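Local coordinates for glutathione S-transferase 2 (PDB 1TW9), which probably catalyses the conjugation of glutathione to electrophilic substrates, releasing a halide from halogenated ones, at residues 90-95 with 157-162. Sequence-based numbering, arbitrary orientation.
Sequences SLADAY and DLLVAE. Unlike the reference sequence in segment 90-95: Leu91 (reference Pro).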
ATOM      1  N   SER A  90      -6.790   3.976   0.107  1.00 32.15           N
ATOM      2  CA  SER A  90      -6.833   4.321   1.528  1.00 31.65           C
ATOM      3  C   SER A  90      -7.560   3.197   2.300  1.00 30.53           C
ATOM      4  O   SER A  90      -7.132   2.841   3.401  1.00 31.06           O
ATOM      5  CB  SER A  90      -7.492   5.697   1.796  1.00 30.31           C
ATOM      6  OG  SER A  90      -8.883   5.623   1.642  1.00 33.05           O
ATOM      7  N   LEU A  91      -8.621   2.621   1.711  1.00 30.54           N
ATOM      8  CA  LEU A  91      -9.365   1.544   2.384  1.00 31.45           C
ATOM      9  C   LEU A  91      -8.501   0.264   2.484  1.00 31.99           C
ATOM     10  O   LEU A  91      -8.574  -0.465   3.457  1.00 33.05           O
ATOM     11  CB  LEU A  91     -10.685   1.277   1.645  1.00 31.95           C
ATOM     12  CG  LEU A  91     -11.703   2.385   1.995  1.00 33.33           C
ATOM     13  CD1 LEU A  91     -12.661   2.436   0.858  1.00 35.54           C
ATOM     14  CD2 LEU A  91     -12.344   2.010   3.301  1.00 32.71           C
ATOM     15  N   ALA A  92      -7.715  -0.045   1.434  1.00 31.31           N
ATOM     16  CA  ALA A  92      -6.894  -1.211   1.421  1.00 30.79           C
ATOM     17  C   ALA A  92      -5.791  -1.032   2.431  1.00 31.37           C
ATOM     18  O   ALA A  92      -5.390  -1.995   3.089  1.00 31.33           O
ATOM     19  CB  ALA A  92      -6.323  -1.415   0.097  1.00 31.49           C
ATOM     20  N   ASP A  93      -5.296   0.189   2.585  1.00 30.89           N
ATOM     21  CA  ASP A  93      -4.268   0.424   3.597  1.00 33.53           C
ATOM     22  C   ASP A  93      -4.853   0.336   5.020  1.00 32.72           C
ATOM     23  O   ASP A  93      -4.213  -0.130   5.937  1.00 32.69           O
ATOM     24  CB  ASP A  93      -3.771   1.806   3.450  1.00 34.73           C
ATOM     25  CG  ASP A  93      -2.688   1.942   2.450  1.00 41.17           C
ATOM     26  OD1 ASP A  93      -2.107   0.885   2.058  1.00 45.50           O
ATOM     27  OD2 ASP A  93      -2.289   3.110   2.090  1.00 44.55           O
ATOM     28  N   ALA A  94      -6.042   0.854   5.214  1.00 32.61           N
ATOM     29  CA  ALA A  94      -6.749   0.651   6.503  1.00 31.36           C
ATOM     30  C   ALA A  94      -6.937  -0.818   6.778  1.00 31.75           C
ATOM     31  O   ALA A  94      -6.830  -1.262   7.918  1.00 30.98           O
ATOM     32  CB  ALA A  94      -8.075   1.357   6.503  1.00 32.86           C
ATOM     33  N   TYR A  95      -7.205  -1.611   5.736  1.00 30.45           N
ATOM     34  CA  TYR A  95      -7.354  -3.064   5.884  1.00 31.58           C
ATOM     35  C   TYR A  95      -6.048  -3.632   6.446  1.00 31.65           C
ATOM     36  O   TYR A  95      -6.027  -4.439   7.399  1.00 31.03           O
ATOM     37  CB  TYR A  95      -7.707  -3.721   4.513  1.00 32.30           C
ATOM     38  CG  TYR A  95      -7.664  -5.212   4.565  1.00 32.28           C
ATOM     39  CD1 TYR A  95      -8.640  -5.941   5.274  1.00 33.50           C
ATOM     40  CD2 TYR A  95      -6.662  -5.921   3.914  1.00 30.90           C
ATOM     41  CE1 TYR A  95      -8.584  -7.323   5.286  1.00 35.56           C
ATOM     42  CE2 TYR A  95      -6.596  -7.264   3.956  1.00 32.62           C
ATOM     43  CZ  TYR A  95      -7.548  -7.968   4.665  1.00 34.74           C
ATOM     44  OH  TYR A  95      -7.476  -9.322   4.677  1.00 34.47           O
ATOM     45  N   ASP A 157     -13.204  -3.738  -2.741  1.00 32.53           N
ATOM     46  CA  ASP A 157     -14.431  -4.510  -2.472  1.00 32.66           C
ATOM     47  C   ASP A 157     -14.126  -6.027  -2.394  1.00 32.84           C
ATOM     48  O   ASP A 157     -14.587  -6.722  -1.484  1.00 31.57           O
ATOM     49  CB  ASP A 157     -15.460  -4.315  -3.554  1.00 32.36           C
ATOM     50  CG  ASP A 157     -16.039  -2.960  -3.578  1.00 34.42           C
ATOM     51  OD1 ASP A 157     -16.555  -2.446  -2.519  1.00 33.02           O
ATOM     52  OD2 ASP A 157     -16.047  -2.353  -4.716  1.00 35.32           O
ATOM     53  N   LEU A 158     -13.370  -6.529  -3.356  1.00 32.41           N
ATOM     54  CA  LEU A 158     -12.903  -7.908  -3.378  1.00 33.07           C
ATOM     55  C   LEU A 158     -12.090  -8.286  -2.156  1.00 31.92           C
ATOM     56  O   LEU A 158     -12.305  -9.384  -1.591  1.00 31.90           O
ATOM     57  CB  LEU A 158     -12.087  -8.303  -4.658  1.00 33.21           C
ATOM     58  CG  LEU A 158     -12.735  -8.078  -5.985  1.00 33.41           C
ATOM     59  CD1 LEU A 158     -11.780  -8.271  -7.077  1.00 31.41           C
ATOM     60  CD2 LEU A 158     -13.911  -8.915  -6.112  1.00 36.41           C
ATOM     61  N   LEU A 159     -11.160  -7.438  -1.743  1.00 32.92           N
ATOM     62  CA  LEU A 159     -10.279  -7.742  -0.637  1.00 33.27           C
ATOM     63  C   LEU A 159     -11.113  -7.803   0.681  1.00 32.39           C
ATOM     64  O   LEU A 159     -10.946  -8.735   1.476  1.00 32.55           O
ATOM     65  CB  LEU A 159      -9.261  -6.625  -0.598  1.00 33.49           C
ATOM     66  CG  LEU A 159      -8.182  -6.671   0.440  1.00 34.52           C
ATOM     67  CD1 LEU A 159      -7.296  -7.881   0.186  1.00 36.00           C
ATOM     68  CD2 LEU A 159      -7.380  -5.424   0.437  1.00 33.70           C
ATOM     69  N   VAL A 160     -11.953  -6.800   0.877  1.00 32.65           N
ATOM     70  CA  VAL A 160     -12.791  -6.732   2.089  1.00 32.63           C
ATOM     71  C   VAL A 160     -13.768  -7.886   2.166  1.00 33.00           C
ATOM     72  O   VAL A 160     -13.798  -8.587   3.230  1.00 31.94           O
ATOM     73  CB  VAL A 160     -13.432  -5.358   2.272  1.00 33.56           C
ATOM     74  CG1 VAL A 160     -14.405  -5.351   3.501  1.00 33.79           C
ATOM     75  CG2 VAL A 160     -12.297  -4.298   2.540  1.00 31.61           C
ATOM     76  N   ALA A 161     -14.496  -8.157   1.069  1.00 32.67           N
ATOM     77  CA  ALA A 161     -15.556  -9.154   1.058  1.00 31.29           C
ATOM     78  C   ALA A 161     -14.935 -10.524   1.326  1.00 31.34           C
ATOM     79  O   ALA A 161     -15.481 -11.338   2.040  1.00 29.86           O
ATOM     80  CB  ALA A 161     -16.302  -9.174  -0.276  1.00 32.59           C
ATOM     81  N   GLU A 162     -13.760 -10.780   0.770  1.00 31.23           N
ATOM     82  CA  GLU A 162     -13.150 -12.089   0.989  1.00 31.10           C
ATOM     83  C   GLU A 162     -12.725 -12.304   2.421  1.00 31.50           C
ATOM     84  O   GLU A 162     -12.934 -13.364   3.003  1.00 31.20           O
ATOM     85  CB  GLU A 162     -11.947 -12.266   0.027  1.00 31.54           C
ATOM     86  CG  GLU A 162     -11.148 -13.552   0.236  1.00 31.14           C
ATOM     87  CD  GLU A 162     -11.864 -14.843  -0.232  1.00 33.75           C
ATOM     88  OE1 GLU A 162     -11.476 -15.921   0.280  1.00 34.53           O
ATOM     89  OE2 GLU A 162     -12.854 -14.829  -1.042  1.00 33.67           O
TER
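Tyr95 lays one face of its ring over Leu159, joining helix 82-101 to helix 155-170 in the all-helical C-terminal domain of the glutathione transferase fold. The evidence for a CH-pi contact is direct: Leu159 CG stands 4.2 Å from the Tyr95 ring centroid, 26° off the ring normal, so the branch point lies over the face but shifted toward the CD2-CE2 edge. The methyl groups follow the same side, since Leu159 CD2 comes within 3.6 Å of Tyr95 CD2 while Leu159 CD1 lies 3.9 Å from Tyr95 CE2. Both side chains hold CG anti to the backbone N (chi1 171° in Tyr95, -179° in Leu159), which carries ring and isobutyl group into the space between the helices. An alanine in place of Tyr95 would remove the ring and would probably leave Leu159 without its aromatic cover, opening a gap between the two helices.

Aliphatic packing supplements this contact: the methyl of Ala92 rests against the Leu159 side chain, and Ala92 also packs on Trp155 and Val156 in the first turn of helix 155-170. Around the pair, His163 meets the Tyr95 ring edge-to-face, and Leu159 also touches Cys17 of helix 16-24, linking the contact to the thioredoxin-like domain. On helix 82-101, Leu91 and Ala94 pack against Phe48 of the second subunit, so this helix also takes part in the dimer interface. Leu159 CD2 serves both apolar contacts: besides the tyrosine ring it meets Ala92 CB at 4.2 Å.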